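Local coordinates for protein polyhedrin (Antheraea mylitta cypovirus 4, PDB 5A8S) that probably forms the crystalline matrix of viral polyhedra, the occlusion bodies in which cypovirus particles are embedded and protected outside the insect host, at residues Ala44-Gly49 with Leu71-Thr76; Leu66-Leu71 with Pro107-Tyr112; Tyr32-Met37 with Arg187-Leu192; Arg130-Asn135 with Arg148-His153. All blocks are in the same frame, centred on the assembly; numbering follows the deposited sequence.

Contact 1: Ala44-Gly49 with Leu71-Thr76; sequences AQYPSG and LLEDTT
The hairpin turn between strands 38-45 and 51-58 of the six-stranded antiparallel sheet, a type I beta turn from Y46 to G49, meets the loop that follows helix 68-71 through Y46 and S48. The phenol of Y46 lies against E73: CB of E73 sits 3.6 Å from the centroid of the Y46 ring, almost on its normal, a CH-pi contact over one face. With CG anti to the carbonyl carbon (chi1 -62°), Y46 sends its hydroxyl along the loop to donate to the backbone oxygen of L71, OH to O 2.8 Å, from above the carbonyl plane.

E73 is the second residue of the type II turn L72-T75, and its extended side chain runs back beneath the tyrosine toward the hairpin. There S48 OG donates to E73 OE2 at 2.7 Å, reaching it from above the carboxylate plane. A water adds a second link, donating to E73 OE1 (2.6 Å from the water oxygen) and weakly accepting from S48 N. R50, just beyond the hairpin turn, forms a salt bridge with E73 OE2 through its NH1. H86 of the second subunit packs on E73.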
loop_
_atom_site.group_PDB
_atom_site.type_symbol
_atom_site.label_atom_id
_atom_site.label_comp_id
_atom_site.label_asym_id
_atom_site.label_seq_id
_atom_site.Cartn_x
_atom_site.Cartn_y
_atom_site.Cartn_z
ATOM N N ALA A 44 -10.672 15.853 -6.170
ATOM C CA ALA A 44 -10.061 16.520 -7.312
ATOM C C ALA A 44 -11.139 17.227 -8.124
ATOM O O ALA A 44 -12.177 16.637 -8.442
ATOM C CB ALA A 44 -9.323 15.519 -8.169
ATOM N N GLN A 45 -10.886 18.491 -8.450
ATOM C CA GLN A 45 -11.794 19.299 -9.254
ATOM C C GLN A 45 -11.254 19.361 -10.672
ATOM O O GLN A 45 -10.183 19.910 -10.892
ATOM C CB GLN A 45 -11.866 20.717 -8.687
ATOM C CG GLN A 45 -12.617 21.695 -9.589
ATOM C CD GLN A 45 -12.419 23.161 -9.199
ATOM O OE1 GLN A 45 -11.427 23.429 -8.414
ATOM N NE2 GLN A 45 -13.192 24.049 -9.645
ATOM N N TYR A 46 -11.977 18.791 -11.632
ATOM C CA TYR A 46 -11.489 18.779 -13.015
ATOM C C TYR A 46 -11.961 19.961 -13.869
ATOM O O TYR A 46 -13.021 20.537 -13.625
ATOM C CB TYR A 46 -11.866 17.461 -13.691
ATOM C CG TYR A 46 -11.240 16.279 -13.000
ATOM C CD1 TYR A 46 -9.857 16.114 -12.988
ATOM C CD2 TYR A 46 -12.020 15.343 -12.337
ATOM C CE1 TYR A 46 -9.274 15.039 -12.357
ATOM C CE2 TYR A 46 -11.442 14.262 -11.701
ATOM C CZ TYR A 46 -10.069 14.122 -11.699
ATOM O OH TYR A 46 -9.486 13.049 -11.075
ATOM N N PRO A 47 -11.166 20.321 -14.881
ATOM C CA PRO A 47 -11.552 21.321 -15.877
ATOM C C PRO A 47 -12.939 21.030 -16.462
ATOM O O PRO A 47 -13.686 21.952 -16.804
ATOM C CB PRO A 47 -10.470 21.156 -16.950
ATOM C CG PRO A 47 -9.255 20.760 -16.164
ATOM C CD PRO A 47 -9.793 19.827 -15.106
ATOM N N SER A 48 -13.285 19.751 -16.549
ATOM C CA SER A 48 -14.521 19.321 -17.184
ATOM C C SER A 48 -15.753 19.609 -16.335
ATOM O O SER A 48 -16.879 19.383 -16.777
ATOM C CB SER A 48 -14.470 17.822 -17.438
ATOM O OG SER A 48 -14.555 17.135 -16.205
ATOM N N GLY A 49 -15.547 20.087 -15.116
ATOM C CA GLY A 49 -16.651 20.297 -14.205
ATOM C C GLY A 49 -17.006 19.056 -13.406
ATOM O O GLY A 49 -17.862 19.106 -12.519
ATOM N N LEU A 71 -4.168 11.021 -10.228
ATOM C CA LEU A 71 -4.929 12.259 -10.140
ATOM C C LEU A 71 -5.787 12.535 -11.382
ATOM O O LEU A 71 -6.708 13.352 -11.331
ATOM C CB LEU A 71 -3.972 13.435 -9.900
ATOM C CG LEU A 71 -3.398 13.549 -8.478
ATOM C CD1 LEU A 71 -2.281 14.576 -8.422
ATOM C CD2 LEU A 71 -4.503 13.907 -7.473
ATOM N N LEU A 72 -5.496 11.861 -12.490
ATOM C CA LEU A 72 -6.204 12.124 -13.752
ATOM C C LEU A 72 -7.685 11.725 -13.699
ATOM O O LEU A 72 -8.051 10.701 -13.121
ATOM C CB LEU A 72 -5.541 11.380 -14.915
ATOM C CG LEU A 72 -4.082 11.711 -15.232
ATOM C CD1 LEU A 72 -3.592 10.832 -16.380
ATOM C CD2 LEU A 72 -3.929 13.185 -15.573
ATOM N N GLU A 73 -8.533 12.534 -14.324
ATOM C CA GLU A 73 -9.944 12.186 -14.501
ATOM C C GLU A 73 -10.082 10.787 -15.135
ATOM O O GLU A 73 -9.350 10.455 -16.074
ATOM C CB GLU A 73 -10.599 13.241 -15.400
ATOM C CG GLU A 73 -12.106 13.194 -15.453
ATOM C CD GLU A 73 -12.695 14.296 -16.329
ATOM O OE1 GLU A 73 -11.959 14.913 -17.132
ATOM O OE2 GLU A 73 -13.907 14.543 -16.217
ATOM N N ASP A 74 -10.988 10.007 -14.595
ATOM C CA ASP A 74 -11.333 8.653 -15.070
ATOM C C ASP A 74 -10.267 7.614 -14.858
ATOM O O ASP A 74 -10.462 6.527 -15.304
ATOM C CB ASP A 74 -11.845 8.672 -16.500
ATOM C CG ASP A 74 -12.941 9.662 -16.655
ATOM O OD1 ASP A 74 -13.781 9.687 -15.772
ATOM O OD2 ASP A 74 -12.879 10.451 -17.570
ATOM N N THR A 75 -9.203 7.918 -14.105
ATOM C CA THR A 75 -8.354 6.845 -13.596
ATOM C C THR A 75 -8.874 6.414 -12.199
ATOM O O THR A 75 -9.592 7.130 -11.558
ATOM C CB THR A 75 -6.824 7.157 -13.543
ATOM O OG1 THR A 75 -6.583 8.139 -12.572
ATOM C CG2 THR A 75 -6.294 7.606 -14.879
ATOM N N THR A 76 -8.530 5.200 -11.809
ATOM C CA THR A 76 -8.861 4.704 -10.497
ATOM C C THR A 76 -7.625 4.140 -9.799
ATOM O O THR A 76 -7.682 3.830 -8.651
ATOM C CB THR A 76 -9.953 3.619 -10.547
ATOM O OG1 THR A 76 -9.518 2.510 -11.329
ATOM C CG2 THR A 76 -11.226 4.165 -11.118
HETATM O O HOH W 1 -11.351 17.473 -17.132
#

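Contact 2: Leu66-Leu71 with Pro107-Tyr112; sequences LNWREL and PYDTRY
W68 reaches Y112 and D109 from the start of the short, weakly bonded helix 68-71. From CB, CG is anti to the backbone N (chi1 -165°), which carries the indole out of the helix toward the 107-112 loop. CD1 comes first against the tyrosine, 3.4 Å from Y112 CE1. NE1 follows at 3.3 Å from Y112 CD1, while its N-H is spent on the backbone oxygen of E176. Farther round, CH2 of the six-membered ring rests 4.1 Å from D109 CB. The indole five-membered ring and the phenol are only 17° from parallel but offset, with little overlap of the two rings (centroids 4.8 Å apart). Y112 OH lies 4.0 Å from L71 CD1, alongside the leucine, and is hydrogen-bonded to the backbone oxygen of N178.

D109, beside CH2 of the indole, is held by R111. The arginine grips its carboxylate side-on, NE to OD1 at 3.0 Å and NH2 to OD2 at 2.8 Å, with both oxygens in the guanidinium plane; R82 and D80 extend this charge network. OD1 also accepts from R111 N, closing an Asx turn. On the helix side, N67 OD1 takes E70 N and E70 OE1 takes N67 N, the reciprocal pair that defines an N-terminal capping box.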
loop_
_atom_site.group_PDB
_atom_site.type_symbol
_atom_site.label_atom_id
_atom_site.label_comp_id
_atom_site.label_asym_id
_atom_site.label_seq_id
_atom_site.Cartn_x
_atom_site.Cartn_y
_atom_site.Cartn_z
ATOM N N LEU A 66 -0.668 10.689 -3.855
ATOM C CA LEU A 66 -1.358 10.515 -5.131
ATOM C C LEU A 66 -0.473 11.039 -6.256
ATOM O O LEU A 66 -0.196 12.238 -6.314
ATOM C CB LEU A 66 -2.668 11.304 -5.121
ATOM C CG LEU A 66 -3.606 10.937 -3.973
ATOM C CD1 LEU A 66 -4.758 11.921 -3.897
ATOM C CD2 LEU A 66 -4.096 9.517 -4.151
ATOM N N ASN A 67 -0.016 10.153 -7.135
ATOM C CA ASN A 67 0.848 10.591 -8.224
ATOM C C ASN A 67 0.041 11.072 -9.424
ATOM O O ASN A 67 -1.191 11.065 -9.414
ATOM C CB ASN A 67 1.872 9.521 -8.623
ATOM C CG ASN A 67 1.236 8.233 -9.094
ATOM O OD1 ASN A 67 0.133 8.223 -9.632
ATOM N ND2 ASN A 67 1.942 7.128 -8.892
ATOM N N TRP A 68 0.754 11.512 -10.449
ATOM C CA TRP A 68 0.137 12.246 -11.536
ATOM C C TRP A 68 -0.999 11.455 -12.205
ATOM O O TRP A 68 -2.105 11.972 -12.393
ATOM C CB TRP A 68 1.213 12.610 -12.545
ATOM C CG TRP A 68 0.800 13.641 -13.508
ATOM C CD1 TRP A 68 0.811 14.993 -13.326
ATOM C CD2 TRP A 68 0.325 13.414 -14.835
ATOM N NE1 TRP A 68 0.372 15.624 -14.464
ATOM C CE2 TRP A 68 0.069 14.676 -15.404
ATOM C CE3 TRP A 68 0.102 12.262 -15.601
ATOM C CZ2 TRP A 68 -0.406 14.821 -16.707
ATOM C CZ3 TRP A 68 -0.375 12.408 -16.895
ATOM C CH2 TRP A 68 -0.618 13.678 -17.436
ATOM N N ARG A 69 -0.740 10.198 -12.541
ATOM C CA ARG A 69 -1.741 9.401 -13.228
ATOM C C ARG A 69 -2.928 9.073 -12.330
ATOM O O ARG A 69 -4.051 8.981 -12.818
ATOM C CB ARG A 69 -1.124 8.123 -13.800
ATOM C CG ARG A 69 -0.192 8.394 -14.981
ATOM C CD ARG A 69 0.308 7.106 -15.614
ATOM N NE ARG A 69 1.311 6.471 -14.768
ATOM C CZ ARG A 69 2.428 5.904 -15.209
ATOM N NH1 ARG A 69 2.713 5.881 -16.507
ATOM N NH2 ARG A 69 3.270 5.357 -14.341
ATOM N N GLU A 70 -2.696 8.904 -11.028
ATOM C CA GLU A 70 -3.804 8.633 -10.103
ATOM C C GLU A 70 -4.727 9.830 -10.028
ATOM O O GLU A 70 -5.924 9.677 -9.808
ATOM C CB GLU A 70 -3.296 8.275 -8.692
ATOM C CG GLU A 70 -2.608 6.922 -8.621
ATOM C CD GLU A 70 -1.974 6.640 -7.266
ATOM O OE1 GLU A 70 -1.375 7.560 -6.669
ATOM O OE2 GLU A 70 -2.065 5.485 -6.804
ATOM N N LEU A 71 -4.168 11.021 -10.228
ATOM C CA LEU A 71 -4.929 12.259 -10.140
ATOM C C LEU A 71 -5.787 12.535 -11.382
ATOM O O LEU A 71 -6.708 13.352 -11.331
ATOM C CB LEU A 71 -3.972 13.435 -9.900
ATOM C CG LEU A 71 -3.398 13.549 -8.478
ATOM C CD1 LEU A 71 -2.281 14.576 -8.422
ATOM C CD2 LEU A 71 -4.503 13.907 -7.473
ATOM N N PRO A 107 -0.040 20.585 -24.218
ATOM C CA PRO A 107 0.690 21.076 -23.041
ATOM C C PRO A 107 0.012 20.746 -21.710
ATOM O O PRO A 107 0.694 20.422 -20.736
ATOM C CB PRO A 107 0.737 22.591 -23.272
ATOM C CG PRO A 107 0.753 22.717 -24.798
ATOM C CD PRO A 107 -0.201 21.628 -25.252
ATOM N N TYR A 108 -1.312 20.844 -21.664
ATOM C CA TYR A 108 -2.065 20.572 -20.445
ATOM C C TYR A 108 -3.086 19.485 -20.736
ATOM O O TYR A 108 -4.086 19.718 -21.402
ATOM C CB TYR A 108 -2.774 21.832 -19.936
ATOM C CG TYR A 108 -3.447 21.641 -18.585
ATOM C CD1 TYR A 108 -4.691 21.024 -18.486
ATOM C CD2 TYR A 108 -2.825 22.062 -17.409
ATOM C CE1 TYR A 108 -5.302 20.835 -17.250
ATOM C CE2 TYR A 108 -3.425 21.885 -16.169
ATOM C CZ TYR A 108 -4.665 21.269 -16.093
ATOM O OH TYR A 108 -5.259 21.096 -14.857
ATOM N N ASP A 109 -2.808 18.279 -20.255
ATOM C CA ASP A 109 -3.759 17.187 -20.362
ATOM C C ASP A 109 -4.978 17.595 -19.553
ATOM O O ASP A 109 -4.868 17.772 -18.345
ATOM C CB ASP A 109 -3.134 15.897 -19.806
ATOM C CG ASP A 109 -3.969 14.678 -20.100
ATOM O OD1 ASP A 109 -5.209 14.764 -19.965
ATOM O OD2 ASP A 109 -3.389 13.642 -20.476
ATOM N N THR A 110 -6.131 17.764 -20.204
ATOM C CA THR A 110 -7.267 18.414 -19.544
ATOM C C THR A 110 -7.925 17.525 -18.494
ATOM O O THR A 110 -8.822 17.955 -17.771
ATOM C CB THR A 110 -8.319 18.919 -20.553
ATOM O OG1 THR A 110 -8.766 17.839 -21.369
ATOM C CG2 THR A 110 -7.720 20.024 -21.446
ATOM N N ARG A 111 -7.457 16.286 -18.408
ATOM C CA ARG A 111 -7.843 15.385 -17.334
ATOM C C ARG A 111 -7.120 15.702 -16.031
ATOM O O ARG A 111 -7.449 15.144 -14.986
ATOM C CB ARG A 111 -7.518 13.941 -17.724
ATOM C CG ARG A 111 -8.323 13.405 -18.888
ATOM C CD ARG A 111 -7.823 12.014 -19.266
ATOM N NE ARG A 111 -6.400 12.020 -19.603
ATOM C CZ ARG A 111 -5.664 10.924 -19.727
ATOM N NH1 ARG A 111 -6.216 9.734 -19.537
ATOM N NH2 ARG A 111 -4.381 11.011 -20.050
ATOM N N TYR A 112 -6.115 16.566 -16.065
ATOM C CA TYR A 112 -5.400 16.871 -14.825
ATOM C C TYR A 112 -6.193 17.913 -14.026
ATOM O O TYR A 112 -6.710 18.867 -14.599
ATOM C CB TYR A 112 -3.973 17.368 -15.097
ATOM C CG TYR A 112 -3.216 17.561 -13.806
ATOM C CD1 TYR A 112 -2.540 16.509 -13.218
ATOM C CD2 TYR A 112 -3.234 18.784 -13.150
ATOM C CE1 TYR A 112 -1.879 16.670 -12.009
ATOM C CE2 TYR A 112 -2.577 18.960 -11.953
ATOM C CZ TYR A 112 -1.908 17.895 -11.383
ATOM O OH TYR A 112 -1.248 18.061 -10.190
#

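Contact 3: Tyr32-Met37 with Arg187-Leu192; sequences YVQDAM and RQDGAL
Q34 and D189 cross with the amide plane of the glutamine turned 41° from the carboxylate, and Q34 CG lies 3.5 Å from D189 OD1. Bent at its second torsion, the glutamine brings NE2 to the backbone oxygen of R187, 3.1 Å away. That bond is somewhat bent, 153° at the hydrogen, and the donor is tilted from the carbonyl plane. Two waters reinforce it. One donates both to Q34 OE1 and to R187 O; the other accepts from Q34 NE2 at 2.8 Å and donates to D189 OD1, so the amide and carboxylate are joined through solvent. R194 also donates to Q34 OE1, which helps to fix the rotation of the amide, and R148 of the second subunit binds the backbone oxygen of Q34.

Y32 and R187 meet more loosely. R187 NH1 comes within 3.7 Å of Y32 CE1, with guanidinium and phenol planes 48° apart, too oblique for a stack; NH2 of this arginine is bound to the backbone oxygen of I124. Q34 belongs to a type II turn, V33-A36, whereas D189 begins the type II' turn D189-L192. Here, at the surface, the connection from helix 15-29 to strand 38-45 meets the one from strand 179-185 to helix 200-205.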
loop_
_atom_site.group_PDB
_atom_site.type_symbol
_atom_site.label_atom_id
_atom_site.label_comp_id
_atom_site.label_asym_id
_atom_site.label_seq_id
_atom_site.Cartn_x
_atom_site.Cartn_y
_atom_site.Cartn_z
ATOM N N TYR A 32 -14.149 10.503 19.183
ATOM C CA TYR A 32 -13.006 10.749 20.073
ATOM C C TYR A 32 -12.581 9.514 20.887
ATOM O O TYR A 32 -11.574 9.554 21.598
ATOM C CB TYR A 32 -13.320 11.888 21.048
ATOM C CG TYR A 32 -13.699 13.189 20.377
ATOM C CD1 TYR A 32 -12.950 13.698 19.321
ATOM C CD2 TYR A 32 -14.808 13.906 20.798
ATOM C CE1 TYR A 32 -13.301 14.890 18.707
ATOM C CE2 TYR A 32 -15.167 15.091 20.193
ATOM C CZ TYR A 32 -14.411 15.580 19.148
ATOM O OH TYR A 32 -14.778 16.765 18.548
ATOM N N VAL A 33 -13.340 8.427 20.815
ATOM C CA VAL A 33 -12.916 7.200 21.482
ATOM C C VAL A 33 -11.836 6.603 20.593
ATOM O O VAL A 33 -12.101 6.294 19.432
ATOM C CB VAL A 33 -14.080 6.203 21.662
ATOM C CG1 VAL A 33 -13.596 4.916 22.323
ATOM C CG2 VAL A 33 -15.214 6.828 22.485
ATOM N N GLN A 34 -10.618 6.470 21.109
ATOM C CA GLN A 34 -9.493 6.056 20.266
ATOM C C GLN A 34 -9.788 4.732 19.550
ATOM O O GLN A 34 -10.464 3.859 20.093
ATOM C CB GLN A 34 -8.201 5.974 21.084
ATOM C CG GLN A 34 -7.756 7.332 21.642
ATOM C CD GLN A 34 -6.909 8.141 20.664
ATOM O OE1 GLN A 34 -6.262 7.586 19.770
ATOM N NE2 GLN A 34 -6.899 9.464 20.840
ATOM N N ASP A 35 -9.274 4.618 18.324
ATOM C CA ASP A 35 -9.577 3.521 17.395
ATOM C C ASP A 35 -11.000 3.578 16.811
ATOM O O ASP A 35 -11.457 2.628 16.177
ATOM C CB ASP A 35 -9.291 2.139 18.009
ATOM C CG ASP A 35 -8.189 1.379 17.261
ATOM O OD1 ASP A 35 -7.786 1.802 16.159
ATOM O OD2 ASP A 35 -7.732 0.334 17.763
ATOM N N ALA A 36 -11.685 4.697 17.016
ATOM C CA ALA A 36 -12.863 5.026 16.219
ATOM C C ALA A 36 -12.380 5.417 14.831
ATOM O O ALA A 36 -11.226 5.803 14.659
ATOM C CB ALA A 36 -13.631 6.175 16.844
ATOM N N MET A 37 -13.253 5.330 13.837
ATOM C CA MET A 37 -12.879 5.729 12.484
ATOM C C MET A 37 -12.688 7.249 12.367
ATOM O O MET A 37 -13.362 8.041 13.033
ATOM C CB MET A 37 -13.934 5.245 11.474
ATOM C CG MET A 37 -14.068 3.723 11.438
ATOM S SD MET A 37 -12.486 2.916 11.074
ATOM C CE MET A 37 -12.288 3.338 9.360
ATOM N N ARG A 187 -5.502 12.123 17.376
ATOM C CA ARG A 187 -5.038 13.102 18.351
ATOM C C ARG A 187 -4.285 12.377 19.451
ATOM O O ARG A 187 -4.584 11.219 19.749
ATOM C CB ARG A 187 -6.236 13.855 18.934
ATOM C CG ARG A 187 -5.880 15.032 19.841
ATOM C CD ARG A 187 -7.128 15.854 20.137
ATOM N NE ARG A 187 -7.785 16.210 18.881
ATOM C CZ ARG A 187 -9.095 16.345 18.714
ATOM N NH1 ARG A 187 -9.936 16.186 19.732
ATOM N NH2 ARG A 187 -9.569 16.642 17.515
ATOM N N GLN A 188 -3.284 13.033 20.033
ATOM C CA GLN A 188 -2.589 12.459 21.176
ATOM C C GLN A 188 -3.651 11.991 22.177
ATOM O O GLN A 188 -4.669 12.651 22.366
ATOM C CB GLN A 188 -1.605 13.467 21.807
ATOM C CG GLN A 188 -2.227 14.645 22.546
ATOM C CD GLN A 188 -2.565 15.827 21.645
ATOM O OE1 GLN A 188 -2.872 15.660 20.466
ATOM N NE2 GLN A 188 -2.520 17.035 22.208
ATOM N N ASP A 189 -3.421 10.834 22.785
ATOM C CA ASP A 189 -4.389 10.222 23.701
ATOM C C ASP A 189 -4.204 10.799 25.099
ATOM O O ASP A 189 -3.840 10.084 26.032
ATOM C CB ASP A 189 -4.178 8.701 23.711
ATOM C CG ASP A 189 -5.248 7.944 24.491
ATOM O OD1 ASP A 189 -6.367 8.459 24.671
ATOM O OD2 ASP A 189 -4.967 6.799 24.899
ATOM N N GLY A 190 -4.455 12.096 25.246
ATOM C CA GLY A 190 -4.100 12.795 26.471
ATOM C C GLY A 190 -2.596 12.751 26.640
ATOM O O GLY A 190 -1.861 13.029 25.694
ATOM N N ALA A 191 -2.150 12.367 27.835
ATOM C CA ALA A 191 -0.734 12.234 28.157
ATOM C C ALA A 191 -0.157 10.862 27.778
ATOM O O ALA A 191 1.059 10.640 27.884
ATOM C CB ALA A 191 -0.525 12.488 29.640
ATOM N N LEU A 192 -1.018 9.945 27.345
ATOM C CA LEU A 192 -0.566 8.637 26.872
ATOM C C LEU A 192 -0.342 8.681 25.363
ATOM O O LEU A 192 -1.116 9.297 24.633
ATOM C CB LEU A 192 -1.604 7.560 27.198
ATOM C CG LEU A 192 -1.195 6.110 26.917
ATOM C CD1 LEU A 192 -0.632 5.471 28.179
ATOM C CD2 LEU A 192 -2.384 5.309 26.419
HETATM O O HOH W 2 -3.699 8.454 19.519
HETATM O O HOH W 3 -7.997 10.240 23.329
#

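Contact 4: Arg130-Asn135 with Arg148-His153; sequences RVEATN and RAWGPH
R130 and E132, on the same side of strand 130-134, both engage W150. The aromatic contacts come from R130, whose chain is extended from CG to NE and passes over one face of the indole. Its CD stands 3.7 Å from the centroid of the five-membered ring, 8° off the normal, a CH-pi contact. Beyond it the guanidinium, its plane tilted 59° to the ring, makes an off-centre cation-pi interaction, CZ lying 4.6 Å from the same centroid. The indole NE1 donates to N206 of the third subunit.

Packing at the ring's edge is supplied by E132: CG lies in the indole plane, and CD is 3.5 Å from W150 CE3. One hydrogen bond joins the two segments, G151 N to E132 OE2, met on the syn side of the carboxylate; the refined 2.5 Å is unusually short and the exact length is doubtful. E132 OE1 forms a salt bridge with K181, which would help hold this carboxylate ionised.

Strand 130-134 is an outer strand of the three-stranded antiparallel sheet, paired with 179-185, which provides K181 and L183 beside the indole. The 148-153 loop, before strand 161-162, lays its indole over the face formed by these two strands.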
loop_
_atom_site.group_PDB
_atom_site.type_symbol
_atom_site.label_atom_id
_atom_site.label_comp_id
_atom_site.label_asym_id
_atom_site.label_seq_id
_atom_site.Cartn_x
_atom_site.Cartn_y
_atom_site.Cartn_z
ATOM N N ARG A 130 -1.560 17.622 7.658
ATOM C CA ARG A 130 -0.753 18.281 6.640
ATOM C C ARG A 130 -1.116 17.872 5.220
ATOM O O ARG A 130 -1.514 16.737 4.964
ATOM C CB ARG A 130 0.719 17.961 6.875
ATOM C CG ARG A 130 1.227 18.429 8.221
ATOM C CD ARG A 130 2.565 17.802 8.599
ATOM N NE ARG A 130 3.119 18.491 9.761
ATOM C CZ ARG A 130 4.076 18.014 10.552
ATOM N NH1 ARG A 130 4.601 16.821 10.316
ATOM N NH2 ARG A 130 4.500 18.733 11.588
ATOM N N VAL A 131 -0.951 18.814 4.299
ATOM C CA VAL A 131 -1.082 18.545 2.881
ATOM C C VAL A 131 0.085 19.226 2.180
ATOM O O VAL A 131 0.553 20.270 2.630
ATOM C CB VAL A 131 -2.400 19.121 2.307
ATOM C CG1 VAL A 131 -2.528 18.806 0.813
ATOM C CG2 VAL A 131 -3.598 18.581 3.074
ATOM N N GLU A 132 0.551 18.627 1.091
ATOM C CA GLU A 132 1.523 19.277 0.212
ATOM C C GLU A 132 1.222 18.988 -1.231
ATOM O O GLU A 132 0.920 17.852 -1.591
ATOM C CB GLU A 132 2.930 18.753 0.468
ATOM C CG GLU A 132 3.564 19.297 1.679
ATOM C CD GLU A 132 5.031 18.955 1.750
ATOM O OE1 GLU A 132 5.451 17.884 1.252
ATOM O OE2 GLU A 132 5.758 19.772 2.316
ATOM N N ALA A 133 1.307 20.016 -2.061
ATOM C CA ALA A 133 1.382 19.812 -3.493
ATOM C C ALA A 133 2.858 19.635 -3.843
ATOM O O ALA A 133 3.593 20.604 -3.965
ATOM C CB ALA A 133 0.784 20.997 -4.224
ATOM N N THR A 134 3.303 18.392 -3.972
ATOM C CA THR A 134 4.707 18.129 -4.249
ATOM C C THR A 134 4.951 18.139 -5.756
ATOM O O THR A 134 4.014 18.325 -6.527
ATOM C CB THR A 134 5.157 16.799 -3.604
ATOM O OG1 THR A 134 4.086 15.846 -3.638
ATOM C CG2 THR A 134 5.526 17.031 -2.139
ATOM N N ASN A 135 6.199 17.976 -6.182
ATOM C CA ASN A 135 6.474 17.892 -7.614
ATOM C C ASN A 135 6.150 16.480 -8.124
ATOM O O ASN A 135 5.527 15.698 -7.411
ATOM C CB ASN A 135 7.911 18.338 -7.940
ATOM C CG ASN A 135 8.968 17.392 -7.403
ATOM O OD1 ASN A 135 8.678 16.260 -7.017
ATOM N ND2 ASN A 135 10.213 17.852 -7.395
ATOM N N ARG A 148 12.715 16.982 2.667
ATOM C CA ARG A 148 12.428 16.324 3.931
ATOM C C ARG A 148 11.025 15.748 3.925
ATOM O O ARG A 148 10.314 15.854 2.927
ATOM C CB ARG A 148 12.633 17.302 5.084
ATOM C CG ARG A 148 14.060 17.867 5.125
ATOM C CD ARG A 148 14.321 18.550 6.435
ATOM N NE ARG A 148 13.716 17.776 7.511
ATOM C CZ ARG A 148 14.305 16.758 8.130
ATOM N NH1 ARG A 148 15.536 16.390 7.792
ATOM N NH2 ARG A 148 13.657 16.104 9.089
ATOM N N ALA A 149 10.630 15.108 5.019
ATOM C CA ALA A 149 9.301 14.509 5.100
ATOM C C ALA A 149 8.246 15.552 4.748
ATOM O O ALA A 149 7.228 15.235 4.138
ATOM C CB ALA A 149 9.051 13.942 6.503
ATOM N N TRP A 150 8.489 16.795 5.159
ATOM C CA TRP A 150 7.616 17.914 4.802
ATOM C C TRP A 150 8.457 19.122 4.450
ATOM O O TRP A 150 9.595 19.253 4.894
ATOM C CB TRP A 150 6.654 18.251 5.952
ATOM C CG TRP A 150 5.835 17.077 6.296
ATOM C CD1 TRP A 150 6.045 16.206 7.325
ATOM C CD2 TRP A 150 4.691 16.589 5.580
ATOM N NE1 TRP A 150 5.100 15.210 7.295
ATOM C CE2 TRP A 150 4.263 15.417 6.229
ATOM C CE3 TRP A 150 3.994 17.028 4.449
ATOM C CZ2 TRP A 150 3.151 14.685 5.800
ATOM C CZ3 TRP A 150 2.896 16.298 4.018
ATOM C CH2 TRP A 150 2.487 15.138 4.692
ATOM N N GLY A 151 7.881 20.009 3.653
ATOM C CA GLY A 151 8.580 21.186 3.184
ATOM C C GLY A 151 8.455 22.286 4.212
ATOM O O GLY A 151 7.651 22.184 5.151
ATOM N N PRO A 152 9.260 23.341 4.054
ATOM C CA PRO A 152 9.258 24.447 5.021
ATOM C C PRO A 152 7.928 25.197 5.035
ATOM O O PRO A 152 7.606 25.878 6.019
ATOM C CB PRO A 152 10.408 25.340 4.540
ATOM C CG PRO A 152 10.701 24.913 3.138
ATOM C CD PRO A 152 10.313 23.480 3.035
ATOM N N HIS A 153 7.160 25.047 3.958
ATOM C CA HIS A 153 5.887 25.739 3.813
ATOM C C HIS A 153 4.747 24.745 3.646
ATOM O O HIS A 153 3.795 25.009 2.920
ATOM C CB HIS A 153 5.939 26.676 2.602
ATOM C CG HIS A 153 7.089 27.633 2.638
ATOM N ND1 HIS A 153 8.273 27.404 1.971
ATOM C CD2 HIS A 153 7.241 28.817 3.279
ATOM C CE1 HIS A 153 9.102 28.407 2.194
ATOM N NE2 HIS A 153 8.501 29.276 2.981
#

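Overall arrangement
Contacts 1 and 2 adjoin, with centres about 8 Å apart and L71 in common; their segments alternate along the chain, and hydrogen bonds such as E73 N to R111 O probably tie them together. This knits the 38-45/51-58 hairpin of the six-stranded sheet to helix 68-71 and the loop before strand 115-121. Contact 4 comes later in sequence, on the three-stranded sheet, its centre about 19 Å from that of contact 2. Contact 3 closes a long loop enclosing the other three and lies across the chain's centre from contacts 1 and 2. Every contact borders a neighbouring subunit: R148 of contact 4 binds the 32-37 segment of another copy, linking subunits within the trimer.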